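Local coordinates for protein extracellular ligand-binding receptor (Verminephrobacter eiseniae, PDB 4M88) that probably binds an amino acid or similar small solute outside the cytoplasm and hands it to an ABC transporter for uptake, at residues Q200-I205 with Q225-L230; K143-Y148 with R192-L197; A245-V250 with G347-D352; V229-S234 with I252-P257. One frame throughout, in Å; residues are numbered along the deposited sequence.

Contact 1: Q200-I205 with Q225-L230; sequences QGVLVI and QPLFVL
L227 has CG anti to its own carbonyl carbon (chi1 -50°) and CD1 anti to CA, which turns CD2 to 3.8 Å from V202 CB. V202 CG1 is anti to its backbone N (chi1 -173°), leaving CG2 beside that N, 4.1 Å from L227 CD2. The two side chains lie side by side, pointing the same way. V204 and V229 meet on the same face, more loosely. On the other face L203 slants across F228, with L203 CD1 4.0 Å from F228 CD2. The ring also reaches back along the strand to G201, with CE2 4.1 Å from G201 CA. A CB on G201 would clash with it.

The backbones run parallel. V202 N gives a bond to P226 O (3.0 Å), and F228 N gives one to V202 O (2.8 Å). V204 N then bonds to F228 O at 2.9 Å, C=O...N angle 177°. Beyond it the strands part, and one water links V204 O to L230 N.

The pair belongs to the beta-alpha-beta unit of strand 201-205, helix 208-220 and strand 227-229. Helix 208-220 packs on V204, L227 and V229. Helix 125-138 touches L203 and L230 on the opposite face, and strand 143-149 flanks strand 201-205.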
loop_
_atom_site.group_PDB
_atom_site.type_symbol
_atom_site.label_atom_id
_atom_site.label_comp_id
_atom_site.label_asym_id
_atom_site.label_seq_id
_atom_site.Cartn_x
_atom_site.Cartn_y
_atom_site.Cartn_z
ATOM N N GLN A 200 19.334 10.964 14.434
ATOM C CA GLN A 200 18.635 12.208 14.137
ATOM C C GLN A 200 17.235 11.987 13.567
ATOM O O GLN A 200 16.416 12.911 13.530
ATOM C CB GLN A 200 19.470 13.047 13.179
ATOM C CG GLN A 200 20.766 13.513 13.777
ATOM C CD GLN A 200 21.779 13.855 12.716
ATOM O OE1 GLN A 200 22.183 12.992 11.947
ATOM N NE2 GLN A 200 22.183 15.125 12.652
ATOM N N GLY A 201 16.965 10.765 13.132
ATOM C CA GLY A 201 15.666 10.420 12.583
ATOM C C GLY A 201 15.486 8.923 12.687
ATOM O O GLY A 201 16.477 8.188 12.811
ATOM N N VAL A 202 14.235 8.464 12.665
ATOM C CA VAL A 202 13.948 7.038 12.800
ATOM C C VAL A 202 12.918 6.592 11.775
ATOM O O VAL A 202 11.827 7.170 11.699
ATOM C CB VAL A 202 13.390 6.684 14.201
ATOM C CG1 VAL A 202 13.267 5.163 14.346
ATOM C CG2 VAL A 202 14.275 7.244 15.314
ATOM N N LEU A 203 13.269 5.568 10.994
ATOM C CA LEU A 203 12.338 4.930 10.068
ATOM C C LEU A 203 11.635 3.785 10.770
ATOM O O LEU A 203 12.284 2.974 11.427
ATOM C CB LEU A 203 13.083 4.345 8.869
ATOM C CG LEU A 203 13.511 5.151 7.659
ATOM C CD1 LEU A 203 14.663 6.073 8.005
ATOM C CD2 LEU A 203 13.907 4.175 6.543
ATOM N N VAL A 204 10.317 3.688 10.616
ATOM C CA VAL A 204 9.584 2.543 11.159
ATOM C C VAL A 204 9.018 1.709 10.017
ATOM O O VAL A 204 8.296 2.230 9.171
ATOM C CB VAL A 204 8.475 3.002 12.111
ATOM C CG1 VAL A 204 7.849 1.807 12.815
ATOM C CG2 VAL A 204 9.050 3.979 13.143
ATOM N N ILE A 205 9.366 0.422 9.983
ATOM C CA ILE A 205 8.996 -0.465 8.873
ATOM C C ILE A 205 8.245 -1.682 9.376
ATOM O O ILE A 205 8.735 -2.401 10.243
ATOM C CB ILE A 205 10.254 -0.943 8.108
ATOM C CG1 ILE A 205 10.937 0.245 7.421
ATOM C CG2 ILE A 205 9.908 -2.018 7.085
ATOM C CD1 ILE A 205 12.115 -0.144 6.521
ATOM N N GLN A 225 12.656 12.948 17.870
ATOM C CA GLN A 225 13.196 13.152 16.520
ATOM C C GLN A 225 12.143 12.851 15.459
ATOM O O GLN A 225 11.171 12.129 15.739
ATOM C CB GLN A 225 14.412 12.241 16.300
ATOM C CG GLN A 225 15.677 12.723 17.013
ATOM C CD GLN A 225 15.614 12.526 18.516
ATOM O OE1 GLN A 225 14.902 11.646 19.010
ATOM N NE2 GLN A 225 16.359 13.348 19.253
ATOM N N PRO A 226 12.326 13.392 14.235
ATOM C CA PRO A 226 11.432 13.037 13.124
ATOM C C PRO A 226 11.367 11.531 12.933
ATOM O O PRO A 226 12.396 10.851 13.018
ATOM C CB PRO A 226 12.122 13.679 11.911
ATOM C CG PRO A 226 12.802 14.873 12.490
ATOM C CD PRO A 226 13.310 14.419 13.831
ATOM N N LEU A 227 10.161 11.022 12.687
ATOM C CA LEU A 227 9.958 9.610 12.412
ATOM C C LEU A 227 9.452 9.537 10.981
ATOM O O LEU A 227 8.734 10.438 10.522
ATOM C CB LEU A 227 8.914 9.030 13.368
ATOM C CG LEU A 227 9.113 9.308 14.857
ATOM C CD1 LEU A 227 7.961 8.669 15.656
ATOM C CD2 LEU A 227 10.458 8.781 15.351
ATOM N N PHE A 228 9.853 8.506 10.253
ATOM C CA PHE A 228 9.433 8.369 8.865
ATOM C C PHE A 228 8.781 7.011 8.684
ATOM O O PHE A 228 9.259 6.005 9.217
ATOM C CB PHE A 228 10.620 8.478 7.908
ATOM C CG PHE A 228 11.515 9.652 8.185
ATOM C CD1 PHE A 228 11.107 10.936 7.873
ATOM C CD2 PHE A 228 12.769 9.462 8.746
ATOM C CE1 PHE A 228 11.938 12.023 8.128
ATOM C CE2 PHE A 228 13.604 10.541 9.004
ATOM C CZ PHE A 228 13.183 11.818 8.694
ATOM N N VAL A 229 7.682 6.982 7.946
ATOM C CA VAL A 229 6.987 5.727 7.709
ATOM C C VAL A 229 6.608 5.631 6.248
ATOM O O VAL A 229 6.526 6.646 5.554
ATOM C CB VAL A 229 5.709 5.597 8.570
ATOM C CG1 VAL A 229 6.043 5.721 10.045
ATOM C CG2 VAL A 229 4.682 6.642 8.162
ATOM N N LEU A 230 6.380 4.406 5.779
ATOM C CA LEU A 230 5.994 4.181 4.393
ATOM C C LEU A 230 4.478 4.252 4.241
ATOM O O LEU A 230 3.768 4.566 5.200
ATOM C CB LEU A 230 6.518 2.824 3.916
ATOM C CG LEU A 230 8.022 2.607 4.094
ATOM C CD1 LEU A 230 8.443 1.246 3.529
ATOM C CD2 LEU A 230 8.792 3.719 3.419
HETATM O O HOH W 1 6.455 2.025 7.339
#

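Contact 2: K143-Y148 with R192-L197; sequences KLATLY and RQIAAL
The flat peptide carbonyl of L197 is met in its own plane by K143 NZ, 2.8 Å from L197 O. The C=O...NZ angle is 153°. The lysine reaches it because CG stands anti to the backbone N (chi1 -179°) and the rest of the chain is extended. K143 CE follows close behind, 3.2 Å from L197 O. The ammonium group probably polarises this carbonyl. It also makes a long, weak ion pair with E174. A methionine in place of K143 would probably leave L197 O without this donor and E174 without its distant positive partner.

Farther along the strand the contact is apolar. A145 CB faces two residues, 4.2 Å from I194 CG2 and 4.3 Å from L197 CD1. I194 and L147 cross at about a right angle. The end of the isoleucine, CD1, lies 3.6 Å from L147 CB and 3.9 Å from L147 CD1, and so rests against both the root and a branch of the leucine. I194 also touches V178 and V202 on the flanking strands, so this one side chain spans three strands of the sheet.

Helix 184-195 connects strand 174-180 to strand 201-205 and passes over strand 143-149, which lies between them. A helix laid on a parallel sheet in this beta-alpha-beta crossover is typical of the alpha/beta lobes of periplasmic binding proteins.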
loop_
_atom_site.group_PDB
_atom_site.type_symbol
_atom_site.label_atom_id
_atom_site.label_comp_id
_atom_site.label_asym_id
_atom_site.label_seq_id
_atom_site.Cartn_x
_atom_site.Cartn_y
_atom_site.Cartn_z
ATOM N N LYS A 143 22.955 10.428 10.815
ATOM C CA LYS A 143 22.713 9.178 11.526
ATOM C C LYS A 143 21.230 8.827 11.591
ATOM O O LYS A 143 20.415 9.600 12.110
ATOM C CB LYS A 143 23.307 9.213 12.932
ATOM C CG LYS A 143 23.087 7.918 13.696
ATOM C CD LYS A 143 23.913 7.870 14.974
ATOM C CE LYS A 143 23.797 6.504 15.631
ATOM N NZ LYS A 143 24.799 6.292 16.709
ATOM N N LEU A 144 20.896 7.654 11.060
ATOM C CA LEU A 144 19.514 7.182 10.972
ATOM C C LEU A 144 19.357 5.868 11.711
ATOM O O LEU A 144 20.237 5.013 11.645
ATOM C CB LEU A 144 19.143 6.938 9.513
ATOM C CG LEU A 144 18.545 8.078 8.699
ATOM C CD1 LEU A 144 18.319 7.632 7.250
ATOM C CD2 LEU A 144 17.233 8.531 9.329
ATOM N N ALA A 145 18.242 5.703 12.416
ATOM C CA ALA A 145 17.900 4.411 12.997
ATOM C C ALA A 145 16.673 3.873 12.268
ATOM O O ALA A 145 15.850 4.646 11.783
ATOM C CB ALA A 145 17.602 4.551 14.477
ATOM N N THR A 146 16.549 2.553 12.187
ATOM C CA THR A 146 15.343 1.936 11.629
ATOM C C THR A 146 14.779 0.968 12.657
ATOM O O THR A 146 15.518 0.154 13.208
ATOM C CB THR A 146 15.630 1.146 10.347
ATOM O OG1 THR A 146 16.240 2.004 9.375
ATOM C CG2 THR A 146 14.332 0.550 9.772
ATOM N N LEU A 147 13.482 1.080 12.930
ATOM C CA LEU A 147 12.775 0.112 13.772
ATOM C C LEU A 147 11.960 -0.771 12.845
ATOM O O LEU A 147 11.130 -0.257 12.101
ATOM C CB LEU A 147 11.841 0.837 14.732
ATOM C CG LEU A 147 10.901 -0.034 15.576
ATOM C CD1 LEU A 147 11.715 -0.948 16.495
ATOM C CD2 LEU A 147 9.954 0.829 16.407
ATOM N N TYR A 148 12.188 -2.087 12.846
ATOM C CA TYR A 148 11.441 -2.929 11.902
ATOM C C TYR A 148 10.929 -4.214 12.540
ATOM O O TYR A 148 11.541 -4.746 13.456
ATOM C CB TYR A 148 12.268 -3.226 10.639
ATOM C CG TYR A 148 13.434 -4.160 10.859
ATOM C CD1 TYR A 148 13.351 -5.494 10.480
ATOM C CD2 TYR A 148 14.610 -3.709 11.442
ATOM C CE1 TYR A 148 14.399 -6.359 10.677
ATOM C CE2 TYR A 148 15.677 -4.574 11.644
ATOM C CZ TYR A 148 15.556 -5.897 11.247
ATOM O OH TYR A 148 16.592 -6.781 11.431
ATOM N N ARG A 192 13.556 1.807 23.692
ATOM C CA ARG A 192 14.616 2.179 24.634
ATOM C C ARG A 192 15.992 2.062 23.989
ATOM O O ARG A 192 16.860 2.910 24.219
ATOM C CB ARG A 192 14.560 1.333 25.909
ATOM C CG ARG A 192 13.732 1.952 27.026
ATOM C CD ARG A 192 13.966 1.254 28.370
ATOM N NE ARG A 192 15.242 0.540 28.428
ATOM C CZ ARG A 192 15.789 0.066 29.548
ATOM N NH1 ARG A 192 15.184 0.242 30.717
ATOM N NH2 ARG A 192 16.950 -0.580 29.503
ATOM N N GLN A 193 16.200 1.013 23.192
ATOM C CA GLN A 193 17.465 0.859 22.466
ATOM C C GLN A 193 17.661 2.002 21.479
ATOM O O GLN A 193 18.736 2.595 21.411
ATOM C CB GLN A 193 17.520 -0.484 21.728
ATOM C CG GLN A 193 18.663 -0.600 20.698
ATOM C CD GLN A 193 20.008 -1.012 21.303
ATOM O OE1 GLN A 193 20.142 -1.154 22.517
ATOM N NE2 GLN A 193 21.011 -1.203 20.446
ATOM N N ILE A 194 16.614 2.318 20.721
ATOM C CA ILE A 194 16.701 3.398 19.736
ATOM C C ILE A 194 16.968 4.737 20.415
ATOM O O ILE A 194 17.755 5.548 19.929
ATOM C CB ILE A 194 15.450 3.443 18.849
ATOM C CG1 ILE A 194 15.459 2.221 17.926
ATOM C CG2 ILE A 194 15.386 4.751 18.030
ATOM C CD1 ILE A 194 14.194 2.005 17.165
ATOM N N ALA A 195 16.346 4.949 21.566
ATOM C CA ALA A 195 16.530 6.190 22.311
ATOM C C ALA A 195 17.979 6.402 22.731
ATOM O O ALA A 195 18.412 7.534 22.944
ATOM C CB ALA A 195 15.621 6.216 23.524
ATOM N N ALA A 196 18.724 5.310 22.854
ATOM C CA ALA A 196 20.105 5.378 23.308
ATOM C C ALA A 196 21.110 5.657 22.184
ATOM O O ALA A 196 22.294 5.837 22.456
ATOM C CB ALA A 196 20.478 4.100 24.040
ATOM N N LEU A 197 20.640 5.709 20.940
ATOM C CA LEU A 197 21.537 5.749 19.776
ATOM C C LEU A 197 22.000 7.132 19.321
ATOM O O LEU A 197 22.996 7.245 18.609
ATOM C CB LEU A 197 20.893 5.031 18.589
ATOM C CG LEU A 197 20.578 3.564 18.850
ATOM C CD1 LEU A 197 20.069 2.884 17.594
ATOM C CD2 LEU A 197 21.815 2.885 19.362
#

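Contact 3: A245-V250 with G347-D352; sequences AGARGV and GVIGRD
I349 points its side chain at the end of helix 235-247 and the turn that follows. Its CG1 is anti to the carbonyl carbon (chi1 -58°), which sends CD1 in between two neighbours. CD1 lies 4.1 Å from A247 CB and 4.2 Å from V250 CB. Nearer the backbone, I349 CB sits 3.4 Å from A247 O, with CG2 also against that carbonyl. A235, at the start of the same helix, touches I349 as well. An alanine in place of I349 would probably open a gap between A247 and V250, because the branch that fills it would be gone.

A247 to V250 form a type II beta turn that leads from the helix into strand 250-254. G249 takes a positive phi of 92° there. Its N bonds to I349 O at 2.8 Å. I349 N in turn bonds to V250 O at 2.9 Å. One residue of strand 345-349 thus faces two of the other segment, the pattern of a G1 beta bulge at the start of an antiparallel strand pair. On the side away from A247, V348 rests CG1 near V250 O and the carbonyl carbon of G249.

R248 runs along the other end of the contact. Its CG occupies the crowded position between backbone N and carbonyl carbon (chi1 62°), and the chain is extended from there to NE. R248 CB lies 3.5 Å from G350 O. A245 CA lies over one face of the guanidinium, off centre. A water meets the edge in plane, 2.7 Å from R248 NH1, and passes a hydrogen bond on to R351 O.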
loop_
_atom_site.group_PDB
_atom_site.type_symbol
_atom_site.label_atom_id
_atom_site.label_comp_id
_atom_site.label_asym_id
_atom_site.label_seq_id
_atom_site.Cartn_x
_atom_site.Cartn_y
_atom_site.Cartn_z
ATOM N N ALA A 245 0.358 16.279 19.334
ATOM C CA ALA A 245 1.672 16.386 19.968
ATOM C C ALA A 245 2.656 15.311 19.522
ATOM O O ALA A 245 3.801 15.613 19.208
ATOM C CB ALA A 245 1.531 16.358 21.487
ATOM N N GLY A 246 2.223 14.055 19.502
ATOM C CA GLY A 246 3.125 12.978 19.130
ATOM C C GLY A 246 3.217 12.781 17.629
ATOM O O GLY A 246 4.184 12.226 17.113
ATOM N N ALA A 247 2.187 13.214 16.914
ATOM C CA ALA A 247 2.119 12.939 15.481
ATOM C C ALA A 247 2.915 13.945 14.662
ATOM O O ALA A 247 3.411 13.611 13.578
ATOM C CB ALA A 247 0.659 12.902 15.008
ATOM N N ARG A 248 3.020 15.173 15.159
ATOM C CA ARG A 248 3.709 16.219 14.406
ATOM C C ARG A 248 5.147 15.798 14.147
ATOM O O ARG A 248 5.807 15.224 15.015
ATOM C CB ARG A 248 3.649 17.577 15.118
ATOM C CG ARG A 248 4.310 17.591 16.466
ATOM C CD ARG A 248 3.822 18.738 17.325
ATOM N NE ARG A 248 4.525 18.756 18.604
ATOM C CZ ARG A 248 4.216 19.553 19.622
ATOM N NH1 ARG A 248 3.203 20.406 19.524
ATOM N NH2 ARG A 248 4.925 19.493 20.742
ATOM N N GLY A 249 5.625 16.039 12.934
ATOM C CA GLY A 249 6.992 15.680 12.614
ATOM C C GLY A 249 7.138 14.291 12.023
ATOM O O GLY A 249 8.233 13.915 11.596
ATOM N N VAL A 250 6.055 13.516 12.005
ATOM C CA VAL A 250 6.090 12.227 11.323
ATOM C C VAL A 250 5.946 12.446 9.822
ATOM O O VAL A 250 4.994 13.087 9.371
ATOM C CB VAL A 250 4.959 11.299 11.792
ATOM C CG1 VAL A 250 4.901 10.038 10.916
ATOM C CG2 VAL A 250 5.144 10.944 13.260
ATOM N N GLY A 347 4.749 13.306 2.689
ATOM C CA GLY A 347 3.986 14.278 3.452
ATOM C C GLY A 347 4.548 14.338 4.859
ATOM O O GLY A 347 5.104 13.353 5.340
ATOM N N VAL A 348 4.434 15.488 5.520
ATOM C CA VAL A 348 4.849 15.565 6.914
ATOM C C VAL A 348 3.692 16.092 7.728
ATOM O O VAL A 348 3.038 17.066 7.322
ATOM C CB VAL A 348 6.070 16.489 7.095
ATOM C CG1 VAL A 348 6.505 16.521 8.565
ATOM C CG2 VAL A 348 7.223 16.032 6.200
ATOM N N ILE A 349 3.403 15.443 8.850
ATOM C CA ILE A 349 2.335 15.916 9.732
ATOM C C ILE A 349 2.767 17.200 10.440
ATOM O O ILE A 349 3.775 17.226 11.157
ATOM C CB ILE A 349 1.913 14.845 10.748
ATOM C CG1 ILE A 349 1.458 13.570 10.022
ATOM C CG2 ILE A 349 0.773 15.360 11.641
ATOM C CD1 ILE A 349 1.043 12.440 10.969
ATOM N N GLY A 350 2.024 18.282 10.211
ATOM C CA GLY A 350 2.396 19.572 10.764
ATOM C C GLY A 350 1.962 19.721 12.204
ATOM O O GLY A 350 1.363 18.806 12.779
ATOM N N ARG A 351 2.270 20.875 12.793
ATOM C CA ARG A 351 1.889 21.148 14.177
ATOM C C ARG A 351 0.377 21.232 14.328
ATOM O O ARG A 351 -0.145 21.141 15.442
ATOM C CB ARG A 351 2.519 22.449 14.666
ATOM C CG ARG A 351 4.020 22.433 14.734
ATOM C CD ARG A 351 4.516 23.813 15.102
ATOM N NE ARG A 351 5.970 23.902 15.024
ATOM C CZ ARG A 351 6.650 25.044 15.058
ATOM N NH1 ARG A 351 6.010 26.205 15.160
ATOM N NH2 ARG A 351 7.975 25.025 14.982
ATOM N N ASP A 352 -0.327 21.412 13.211
ATOM C CA ASP A 352 -1.782 21.468 13.235
ATOM C C ASP A 352 -2.430 20.109 12.986
ATOM O O ASP A 352 -3.644 20.024 12.836
ATOM C CB ASP A 352 -2.322 22.489 12.228
ATOM C CG ASP A 352 -1.929 22.164 10.800
ATOM O OD1 ASP A 352 -1.283 21.115 10.573
ATOM O OD2 ASP A 352 -2.267 22.961 9.902
HETATM O O HOH W 2 1.039 20.689 17.959
#

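Contact 4: V229-S234 with I252-P257; sequences VLSYVS and IVQAFP
V229 and I252 pair as parallel strand residues, and V253 N bonds to V229 O at 2.9 Å with an N-H...O angle of 171°. This joins strands 227-229 and 250-254 of a beta-alpha-beta unit, whose helix 235-247 starts right after S234, its N-cap. After V229 segment 229-234 leaves the sheet. S231 is the centre of an inverse gamma turn, closed by Y232 N to L230 O.

V229 and I252 lie side by side and point the same way. V229 CG2 is 3.7 Å from I252 CG1. The other branch, I252 CG2, rests against the turn, 4.0 Å from both L230 O and V233 O. V253 leans back over the strand bond, with CG2 3.5 Å from V229 O. On that side V253 also meets L230, CG2 to CD2, and I132 of helix 125-138 touches both residues.

S231 carries the polar part of the contact. Its OG is only 2.5 Å from V253 O, too short for the details of that bond to be trusted. E128 OE2 is a second hydrogen-bond partner of this hydroxyl. The methyl of A255 closes in beside it, with CB 3.7 Å from S231 OG.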
loop_
_atom_site.group_PDB
_atom_site.type_symbol
_atom_site.label_atom_id
_atom_site.label_comp_id
_atom_site.label_asym_id
_atom_site.label_seq_id
_atom_site.Cartn_x
_atom_site.Cartn_y
_atom_site.Cartn_z
ATOM N N VAL A 229 7.682 6.982 7.946
ATOM C CA VAL A 229 6.987 5.727 7.709
ATOM C C VAL A 229 6.608 5.631 6.248
ATOM O O VAL A 229 6.526 6.646 5.554
ATOM C CB VAL A 229 5.709 5.597 8.570
ATOM C CG1 VAL A 229 6.043 5.721 10.045
ATOM C CG2 VAL A 229 4.682 6.642 8.162
ATOM N N LEU A 230 6.380 4.406 5.779
ATOM C CA LEU A 230 5.994 4.181 4.393
ATOM C C LEU A 230 4.478 4.252 4.241
ATOM O O LEU A 230 3.768 4.566 5.200
ATOM C CB LEU A 230 6.518 2.824 3.916
ATOM C CG LEU A 230 8.022 2.607 4.094
ATOM C CD1 LEU A 230 8.443 1.246 3.529
ATOM C CD2 LEU A 230 8.792 3.719 3.419
ATOM N N SER A 231 3.993 3.950 3.039
ATOM C CA SER A 231 2.583 4.129 2.692
ATOM C C SER A 231 1.630 3.131 3.353
ATOM O O SER A 231 0.878 2.453 2.651
ATOM C CB SER A 231 2.405 4.027 1.178
ATOM O OG SER A 231 2.964 5.142 0.522
ATOM N N TYR A 232 1.626 3.056 4.683
ATOM C CA TYR A 232 0.796 2.038 5.356
ATOM C C TYR A 232 -0.071 2.511 6.521
ATOM O O TYR A 232 -0.779 1.708 7.138
ATOM C CB TYR A 232 1.665 0.855 5.778
ATOM C CG TYR A 232 2.339 0.258 4.575
ATOM C CD1 TYR A 232 1.586 -0.350 3.584
ATOM C CD2 TYR A 232 3.712 0.361 4.394
ATOM C CE1 TYR A 232 2.180 -0.871 2.453
ATOM C CE2 TYR A 232 4.320 -0.165 3.263
ATOM C CZ TYR A 232 3.548 -0.773 2.300
ATOM O OH TYR A 232 4.147 -1.293 1.176
ATOM N N VAL A 233 -0.018 3.801 6.820
ATOM C CA VAL A 233 -0.838 4.362 7.891
ATOM C C VAL A 233 -1.395 5.707 7.449
ATOM O O VAL A 233 -0.842 6.336 6.543
ATOM C CB VAL A 233 -0.029 4.547 9.195
ATOM C CG1 VAL A 233 0.362 3.211 9.773
ATOM C CG2 VAL A 233 1.198 5.403 8.948
ATOM N N SER A 234 -2.496 6.136 8.068
ATOM C CA SER A 234 -3.039 7.471 7.827
ATOM C C SER A 234 -2.598 8.365 8.975
ATOM O O SER A 234 -2.295 7.876 10.063
ATOM C CB SER A 234 -4.570 7.451 7.732
ATOM O OG SER A 234 -5.165 7.189 8.997
ATOM N N ILE A 252 5.221 10.748 6.187
ATOM C CA ILE A 252 4.592 9.573 5.601
ATOM C C ILE A 252 4.859 9.598 4.102
ATOM O O ILE A 252 4.495 10.556 3.422
ATOM C CB ILE A 252 3.065 9.571 5.817
ATOM C CG1 ILE A 252 2.720 9.701 7.298
ATOM C CG2 ILE A 252 2.438 8.304 5.229
ATOM C CD1 ILE A 252 1.234 9.937 7.547
ATOM N N VAL A 253 5.511 8.562 3.587
ATOM C CA VAL A 253 5.745 8.490 2.145
ATOM C C VAL A 253 4.456 8.016 1.506
ATOM O O VAL A 253 3.935 6.953 1.864
ATOM C CB VAL A 253 6.843 7.501 1.794
ATOM C CG1 VAL A 253 7.170 7.597 0.322
ATOM C CG2 VAL A 253 8.055 7.818 2.585
ATOM N N GLN A 254 3.933 8.799 0.569
ATOM C CA GLN A 254 2.657 8.469 -0.066
ATOM C C GLN A 254 2.877 7.900 -1.449
ATOM O O GLN A 254 3.716 8.395 -2.198
ATOM C CB GLN A 254 1.775 9.710 -0.176
ATOM C CG GLN A 254 1.487 10.396 1.147
ATOM C CD GLN A 254 0.495 9.644 2.021
ATOM O OE1 GLN A 254 0.399 8.410 1.980
ATOM N NE2 GLN A 254 -0.249 10.391 2.828
ATOM N N ALA A 255 2.118 6.860 -1.794
ATOM C CA ALA A 255 2.218 6.252 -3.117
ATOM C C ALA A 255 1.132 6.794 -4.036
ATOM O O ALA A 255 1.103 6.482 -5.230
ATOM C CB ALA A 255 2.104 4.727 -3.019
ATOM N N PHE A 256 0.253 7.618 -3.477
ATOM C CA PHE A 256 -0.887 8.142 -4.224
ATOM C C PHE A 256 -1.095 9.588 -3.812
ATOM O O PHE A 256 -0.620 9.988 -2.737
ATOM C CB PHE A 256 -2.140 7.333 -3.872
ATOM C CG PHE A 256 -2.020 5.874 -4.170
ATOM C CD1 PHE A 256 -2.105 5.420 -5.480
ATOM C CD2 PHE A 256 -1.809 4.951 -3.149
ATOM C CE1 PHE A 256 -1.995 4.071 -5.773
ATOM C CE2 PHE A 256 -1.696 3.600 -3.434
ATOM C CZ PHE A 256 -1.791 3.159 -4.752
ATOM N N PRO A 257 -1.815 10.373 -4.639
ATOM C CA PRO A 257 -2.174 11.739 -4.223
ATOM C C PRO A 257 -2.968 11.694 -2.928
ATOM O O PRO A 257 -3.538 10.658 -2.582
ATOM C CB PRO A 257 -3.068 12.235 -5.369
ATOM C CG PRO A 257 -2.626 11.430 -6.568
ATOM C CD PRO A 257 -2.291 10.066 -6.004
#

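Overall arrangement
All four contacts belong to the mixed sheet of one lobe and its connections. Contact 2 closes first along the chain, then contact 1. Contact 4 begins on V229 and L230, where contact 1 ends, and its segments alternate with those of contact 3. Contacts 1 and 2 lie about 9 Å apart between centres and are joined through neighbouring strands 143-149 and 201-205. Contacts 3 and 4 are about 14 Å apart between centres and meet where strands 250-254 and 345-349 pair. Contacts 2 and 4 are farthest apart, about 21 Å between centres. Contact 2 is centred farthest from the centre of the chain (about 25 Å) and contact 4 nearest (about 8 Å), probably toward the ligand cleft.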